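Local coordinates for major capsid protein (Faustovirus, PDB 5J7O) that forms the trimeric double jelly-roll building block that probably tiles the outer capsid shell of a large double-stranded DNA virus, at residues Asn173-Lys187 against Val324-Gly338. Residues are numbered along the deposited sequence; the frame is centred on the assembly and turned at random.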
loop_
_atom_site.group_PDB
_atom_site.type_symbol
_atom_site.label_atom_id
_atom_site.label_comp_id
_atom_site.label_asym_id
_atom_site.label_seq_id
_atom_site.Cartn_x
_atom_site.Cartn_y
_atom_site.Cartn_z
ATOM N N ASN B 173 -11.851 -10.745 30.371
ATOM C CA ASN B 173 -11.822 -9.968 29.144
ATOM C C ASN B 173 -10.387 -9.776 28.664
ATOM O O ASN B 173 -9.424 -9.907 29.424
ATOM C CB ASN B 173 -12.483 -8.607 29.354
ATOM C CG ASN B 173 -13.987 -8.705 29.528
ATOM O OD1 ASN B 173 -14.641 -9.549 28.917
ATOM N ND2 ASN B 173 -14.545 -7.831 30.358
ATOM N N PHE B 174 -10.255 -9.465 27.379
ATOM C CA PHE B 174 -8.973 -9.078 26.817
ATOM C C PHE B 174 -8.806 -7.563 26.899
ATOM O O PHE B 174 -9.744 -6.823 27.207
ATOM C CB PHE B 174 -8.845 -9.556 25.368
ATOM C CG PHE B 174 -8.582 -11.033 25.230
ATOM C CD1 PHE B 174 -8.524 -11.855 26.345
ATOM C CD2 PHE B 174 -8.378 -11.597 23.981
ATOM C CE1 PHE B 174 -8.279 -13.211 26.215
ATOM C CE2 PHE B 174 -8.131 -12.950 23.845
ATOM C CZ PHE B 174 -8.080 -13.758 24.963
ATOM N N VAL B 175 -7.591 -7.100 26.626
ATOM C CA VAL B 175 -7.286 -5.677 26.647
ATOM C C VAL B 175 -6.737 -5.264 25.292
ATOM O O VAL B 175 -6.117 -6.057 24.572
ATOM C CB VAL B 175 -6.299 -5.304 27.775
ATOM C CG1 VAL B 175 -6.984 -5.399 29.130
ATOM C CG2 VAL B 175 -5.077 -6.199 27.732
ATOM N N ARG B 176 -6.986 -4.008 24.942
ATOM C CA ARG B 176 -6.514 -3.432 23.697
ATOM C C ARG B 176 -6.186 -1.971 23.945
ATOM O O ARG B 176 -6.731 -1.347 24.860
ATOM C CB ARG B 176 -7.561 -3.543 22.586
ATOM C CG ARG B 176 -8.282 -2.240 22.297
ATOM C CD ARG B 176 -9.580 -2.482 21.555
ATOM N NE ARG B 176 -9.382 -3.118 20.254
ATOM C CZ ARG B 176 -10.329 -3.783 19.595
ATOM N NH1 ARG B 176 -11.542 -3.916 20.118
ATOM N NH2 ARG B 176 -10.065 -4.321 18.413
ATOM N N TYR B 177 -5.293 -1.430 23.126
ATOM C CA TYR B 177 -5.037 0.001 23.109
ATOM C C TYR B 177 -5.885 0.678 22.040
ATOM O O TYR B 177 -6.247 0.073 21.026
ATOM C CB TYR B 177 -3.553 0.291 22.862
ATOM C CG TYR B 177 -2.703 0.173 24.106
ATOM C CD1 TYR B 177 -2.108 -1.034 24.455
ATOM C CD2 TYR B 177 -2.510 1.265 24.942
ATOM C CE1 TYR B 177 -1.336 -1.147 25.601
ATOM C CE2 TYR B 177 -1.741 1.162 26.089
ATOM C CZ TYR B 177 -1.157 -0.045 26.413
ATOM O OH TYR B 177 -0.393 -0.147 27.553
ATOM N N CYS B 178 -6.213 1.943 22.282
ATOM C CA CYS B 178 -6.861 2.733 21.251
ATOM C C CYS B 178 -5.918 2.903 20.063
ATOM O O CYS B 178 -4.702 2.718 20.171
ATOM C CB CYS B 178 -7.276 4.091 21.800
ATOM S SG CYS B 178 -5.898 5.208 22.137
ATOM N N GLU B 179 -6.494 3.216 18.907
ATOM C CA GLU B 179 -5.674 3.445 17.727
ATOM C C GLU B 179 -4.838 4.702 17.914
ATOM O O GLU B 179 -5.310 5.709 18.452
ATOM C CB GLU B 179 -6.541 3.553 16.476
ATOM C CG GLU B 179 -7.062 2.214 15.987
ATOM C CD GLU B 179 -7.648 2.287 14.594
ATOM O OE1 GLU B 179 -8.206 3.346 14.239
ATOM O OE2 GLU B 179 -7.542 1.288 13.852
ATOM N N TYR B 180 -3.584 4.622 17.484
ATOM C CA TYR B 180 -2.611 5.696 17.646
ATOM C C TYR B 180 -2.512 6.154 19.103
ATOM O O TYR B 180 -2.774 7.320 19.415
ATOM C CB TYR B 180 -2.947 6.861 16.727
ATOM C CG TYR B 180 -3.032 6.425 15.284
ATOM C CD1 TYR B 180 -1.881 6.183 14.550
ATOM C CD2 TYR B 180 -4.259 6.227 14.663
ATOM C CE1 TYR B 180 -1.943 5.772 13.235
ATOM C CE2 TYR B 180 -4.331 5.815 13.346
ATOM C CZ TYR B 180 -3.169 5.589 12.637
ATOM O OH TYR B 180 -3.229 5.180 11.326
ATOM N N PRO B 181 -2.126 5.257 20.021
ATOM C CA PRO B 181 -2.089 5.645 21.441
ATOM C C PRO B 181 -1.119 6.774 21.721
ATOM O O PRO B 181 -1.388 7.617 22.584
ATOM C CB PRO B 181 -1.668 4.348 22.152
ATOM C CG PRO B 181 -1.813 3.252 21.132
ATOM C CD PRO B 181 -1.610 3.897 19.804
ATOM N N GLY B 182 0.004 6.819 21.005
ATOM C CA GLY B 182 0.962 7.885 21.229
ATOM C C GLY B 182 0.419 9.247 20.856
ATOM O O GLY B 182 0.887 10.268 21.362
ATOM N N LEU B 183 -0.582 9.284 19.976
ATOM C CA LEU B 183 -1.163 10.565 19.599
ATOM C C LEU B 183 -2.196 11.032 20.615
ATOM O O LEU B 183 -2.276 12.229 20.908
ATOM C CB LEU B 183 -1.785 10.473 18.206
ATOM C CG LEU B 183 -0.814 10.180 17.065
ATOM C CD1 LEU B 183 -1.511 10.308 15.724
ATOM C CD2 LEU B 183 0.395 11.101 17.137
ATOM N N ARG B 184 -2.993 10.110 21.163
ATOM C CA ARG B 184 -3.986 10.505 22.154
ATOM C C ARG B 184 -3.376 10.689 23.535
ATOM O O ARG B 184 -3.901 11.469 24.337
ATOM C CB ARG B 184 -5.113 9.473 22.232
ATOM C CG ARG B 184 -6.410 10.056 22.764
ATOM C CD ARG B 184 -7.503 9.016 22.925
ATOM N NE ARG B 184 -8.803 9.657 23.101
ATOM C CZ ARG B 184 -9.912 9.027 23.470
ATOM N NH1 ARG B 184 -9.889 7.724 23.715
ATOM N NH2 ARG B 184 -11.046 9.701 23.601
ATOM N N LEU B 185 -2.277 9.985 23.825
ATOM C CA LEU B 185 -1.696 10.019 25.164
ATOM C C LEU B 185 -1.342 11.440 25.582
ATOM O O LEU B 185 -1.501 11.808 26.752
ATOM C CB LEU B 185 -0.459 9.127 25.221
ATOM C CG LEU B 185 0.211 9.022 26.590
ATOM C CD1 LEU B 185 -0.682 8.267 27.562
ATOM C CD2 LEU B 185 1.569 8.358 26.475
ATOM N N PHE B 186 -0.868 12.252 24.644
ATOM C CA PHE B 186 -0.476 13.629 24.937
ATOM C C PHE B 186 -1.675 14.531 24.677
ATOM O O PHE B 186 -1.932 14.930 23.538
ATOM C CB PHE B 186 0.730 14.041 24.099
ATOM C CG PHE B 186 2.007 13.338 24.477
ATOM C CD1 PHE B 186 2.044 12.448 25.538
ATOM C CD2 PHE B 186 3.175 13.579 23.773
ATOM C CE1 PHE B 186 3.218 11.808 25.886
ATOM C CE2 PHE B 186 4.352 12.942 24.116
ATOM C CZ PHE B 186 4.374 12.056 25.174
ATOM N N LYS B 187 -2.422 14.841 25.740
ATOM C CA LYS B 187 -3.507 15.811 25.627
ATOM C C LYS B 187 -2.986 17.151 25.134
ATOM O O LYS B 187 -3.489 17.706 24.151
ATOM C CB LYS B 187 -4.207 15.982 26.974
ATOM C CG LYS B 187 -5.104 14.833 27.381
ATOM C CD LYS B 187 -5.800 15.151 28.694
ATOM C CE LYS B 187 -6.492 16.505 28.631
ATOM N NZ LYS B 187 -7.037 16.921 29.952
ATOM N N VAL B 324 4.035 18.346 29.219
ATOM C CA VAL B 324 3.180 17.376 28.545
ATOM C C VAL B 324 2.052 16.983 29.489
ATOM O O VAL B 324 2.307 16.511 30.603
ATOM C CB VAL B 324 3.962 16.129 28.099
ATOM C CG1 VAL B 324 3.035 15.154 27.403
ATOM C CG2 VAL B 324 5.118 16.514 27.185
ATOM N N ASP B 325 0.812 17.177 29.045
ATOM C CA ASP B 325 -0.355 16.677 29.759
ATOM C C ASP B 325 -0.676 15.273 29.263
ATOM O O ASP B 325 -0.709 15.028 28.052
ATOM C CB ASP B 325 -1.557 17.600 29.560
ATOM C CG ASP B 325 -1.360 18.961 30.199
ATOM O OD1 ASP B 325 -0.485 19.086 31.082
ATOM O OD2 ASP B 325 -2.087 19.906 29.824
ATOM N N ILE B 326 -0.911 14.354 30.196
ATOM C CA ILE B 326 -1.105 12.942 29.889
ATOM C C ILE B 326 -2.582 12.603 30.037
ATOM O O ILE B 326 -3.218 12.980 31.030
ATOM C CB ILE B 326 -0.235 12.048 30.788
ATOM C CG1 ILE B 326 1.243 12.390 30.594
ATOM C CG2 ILE B 326 -0.478 10.580 30.481
ATOM C CD1 ILE B 326 1.728 12.207 29.171
ATOM N N GLU B 327 -3.121 11.894 29.049
ATOM C CA GLU B 327 -4.521 11.503 29.033
ATOM C C GLU B 327 -4.818 10.506 30.155
ATOM O O GLU B 327 -3.930 9.819 30.667
ATOM C CB GLU B 327 -4.873 10.901 27.669
ATOM C CG GLU B 327 -6.331 10.514 27.477
ATOM C CD GLU B 327 -7.269 11.700 27.558
ATOM O OE1 GLU B 327 -7.212 12.567 26.660
ATOM O OE2 GLU B 327 -8.060 11.769 28.521
ATOM N N GLN B 328 -6.091 10.449 30.547
ATOM C CA GLN B 328 -6.540 9.438 31.493
ATOM C C GLN B 328 -6.363 8.045 30.898
ATOM O O GLN B 328 -6.390 7.858 29.679
ATOM C CB GLN B 328 -8.007 9.666 31.862
ATOM C CG GLN B 328 -8.365 11.114 32.154
ATOM C CD GLN B 328 -9.837 11.297 32.471
ATOM O OE1 GLN B 328 -10.416 10.535 33.245
ATOM N NE2 GLN B 328 -10.451 12.308 31.867
ATOM N N GLN B 329 -6.182 7.055 31.778
ATOM C CA GLN B 329 -5.966 5.688 31.312
ATOM C C GLN B 329 -7.187 5.154 30.574
ATOM O O GLN B 329 -7.054 4.406 29.599
ATOM C CB GLN B 329 -5.619 4.775 32.488
ATOM C CG GLN B 329 -5.234 3.361 32.068
ATOM C CD GLN B 329 -5.430 2.341 33.172
ATOM O OE1 GLN B 329 -6.306 2.493 34.025
ATOM N NE2 GLN B 329 -4.615 1.294 33.162
ATOM N N SER B 330 -8.385 5.534 31.022
ATOM C CA SER B 330 -9.620 5.010 30.451
ATOM C C SER B 330 -9.851 5.450 29.010
ATOM O O SER B 330 -10.755 4.915 28.360
ATOM C CB SER B 330 -10.809 5.423 31.320
ATOM O OG SER B 330 -10.705 6.778 31.719
ATOM N N ASN B 331 -9.074 6.402 28.499
ATOM C CA ASN B 331 -9.156 6.808 27.101
ATOM C C ASN B 331 -8.050 6.206 26.246
ATOM O O ASN B 331 -8.024 6.440 25.034
ATOM C CB ASN B 331 -9.119 8.335 26.987
ATOM C CG ASN B 331 -10.393 8.989 27.478
ATOM O OD1 ASN B 331 -11.476 8.410 27.386
ATOM N ND2 ASN B 331 -10.273 10.204 27.999
ATOM N N ILE B 332 -7.142 5.437 26.843
ATOM C CA ILE B 332 -6.013 4.855 26.134
ATOM C C ILE B 332 -6.114 3.336 26.068
ATOM O O ILE B 332 -5.844 2.738 25.023
ATOM C CB ILE B 332 -4.683 5.291 26.787
ATOM C CG1 ILE B 332 -4.550 6.815 26.761
ATOM C CG2 ILE B 332 -3.499 4.629 26.097
ATOM C CD1 ILE B 332 -4.606 7.408 25.373
ATOM N N LEU B 333 -6.508 2.700 27.167
ATOM C CA LEU B 333 -6.561 1.249 27.283
ATOM C C LEU B 333 -8.009 0.824 27.472
ATOM O O LEU B 333 -8.736 1.427 28.269
ATOM C CB LEU B 333 -5.702 0.777 28.457
ATOM C CG LEU B 333 -5.486 -0.720 28.652
ATOM C CD1 LEU B 333 -4.588 -1.280 27.561
ATOM C CD2 LEU B 333 -4.894 -0.971 30.026
ATOM N N PHE B 334 -8.429 -0.211 26.746
ATOM C CA PHE B 334 -9.833 -0.588 26.704
ATOM C C PHE B 334 -10.012 -2.089 26.871
ATOM O O PHE B 334 -9.161 -2.889 26.476
ATOM C CB PHE B 334 -10.494 -0.147 25.394
ATOM C CG PHE B 334 -10.587 1.338 25.238
ATOM C CD1 PHE B 334 -9.520 2.063 24.737
ATOM C CD2 PHE B 334 -11.742 2.012 25.597
ATOM C CE1 PHE B 334 -9.601 3.432 24.595
ATOM C CE2 PHE B 334 -11.830 3.383 25.456
ATOM C CZ PHE B 334 -10.758 4.093 24.955
ATOM N N THR B 335 -11.141 -2.447 27.474
ATOM C CA THR B 335 -11.585 -3.828 27.546
ATOM C C THR B 335 -12.166 -4.252 26.203
ATOM O O THR B 335 -12.802 -3.456 25.506
ATOM C CB THR B 335 -12.631 -3.977 28.656
ATOM O OG1 THR B 335 -12.002 -3.832 29.936
ATOM C CG2 THR B 335 -13.332 -5.319 28.590
ATOM N N ALA B 336 -11.919 -5.500 25.827
ATOM C CA ALA B 336 -12.478 -6.101 24.628
ATOM C C ALA B 336 -12.810 -7.551 24.936
ATOM O O ALA B 336 -12.226 -8.145 25.849
ATOM C CB ALA B 336 -11.506 -6.010 23.444
ATOM N N PRO B 337 -13.757 -8.144 24.206
ATOM C CA PRO B 337 -14.120 -9.542 24.474
ATOM C C PRO B 337 -12.923 -10.469 24.339
ATOM O O PRO B 337 -12.079 -10.307 23.455
ATOM C CB PRO B 337 -15.183 -9.841 23.411
ATOM C CG PRO B 337 -15.761 -8.516 23.075
ATOM C CD PRO B 337 -14.627 -7.537 23.184
ATOM N N GLY B 338 -12.855 -11.444 25.234
ATOM C CA GLY B 338 -11.785 -12.424 25.268
ATOM C C GLY B 338 -12.194 -13.736 24.636
ATOM O O GLY B 338 -12.883 -13.767 23.609
HETATM O O HOH W 1 -14.352 -11.763 27.247
#
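Two antiparallel ladders, joined by a short helix and a 3-10 turn, bring Asn173-Lys187 and Val324-Gly338 together in this double jelly-roll protein. In the longer ladder Phe174 pairs with Ala336 and Arg176 with Phe334, both hydrogen-bonded pairs, and Cys178 N extends it to Ile332 O at 2.9 Å. Past a register shift of two, Phe186 faces Ile326 in a second ladder, where Glu327 N reaches Leu185 O.

Three aromatic rings, those of Phe174, Tyr177 and Phe186, each take an aliphatic carbon over one face. Gly338 CA sits 3.5 Å from the centroid of the Phe174 ring, and Leu333 CD1 lies over the middle of Tyr177, whose edge meets Ile332 CG2. Val324 CG1, anti to its backbone N (chi1 -180°), presses on Phe186 CD1 at 3.4 Å, offset toward the rim.

Between the ladders the extended Arg184 chain runs past Ile332 CD1, 3.8 Å from Arg184 CB. The Arg184 guanidinium takes Asn331 CB over one face, while Arg184 NH1 gives a weak, bent bond to Asn331 O (2.6 Å) and meets the Phe334 ring edge-on. Asn331 ND2 donates to Glu327 OE2 at 2.8 Å; the oxygen lies in the amide plane, the nitrogen well above the carboxylate plane.

Gln464 binds Arg184 NH2, and helix 464-467 touches Phe334. Strand 99-109 packs against Tyr177, Leu185 and Phe186, while Leu238 of a second subunit packs on Phe174. The longer ladder makes 333-336 an outermost strand of the chain's three-stranded antiparallel sheet, with 116-118 beyond 170-177; the second leads into the four-stranded sheet, 320-326 lying between 88-92 and 186-193.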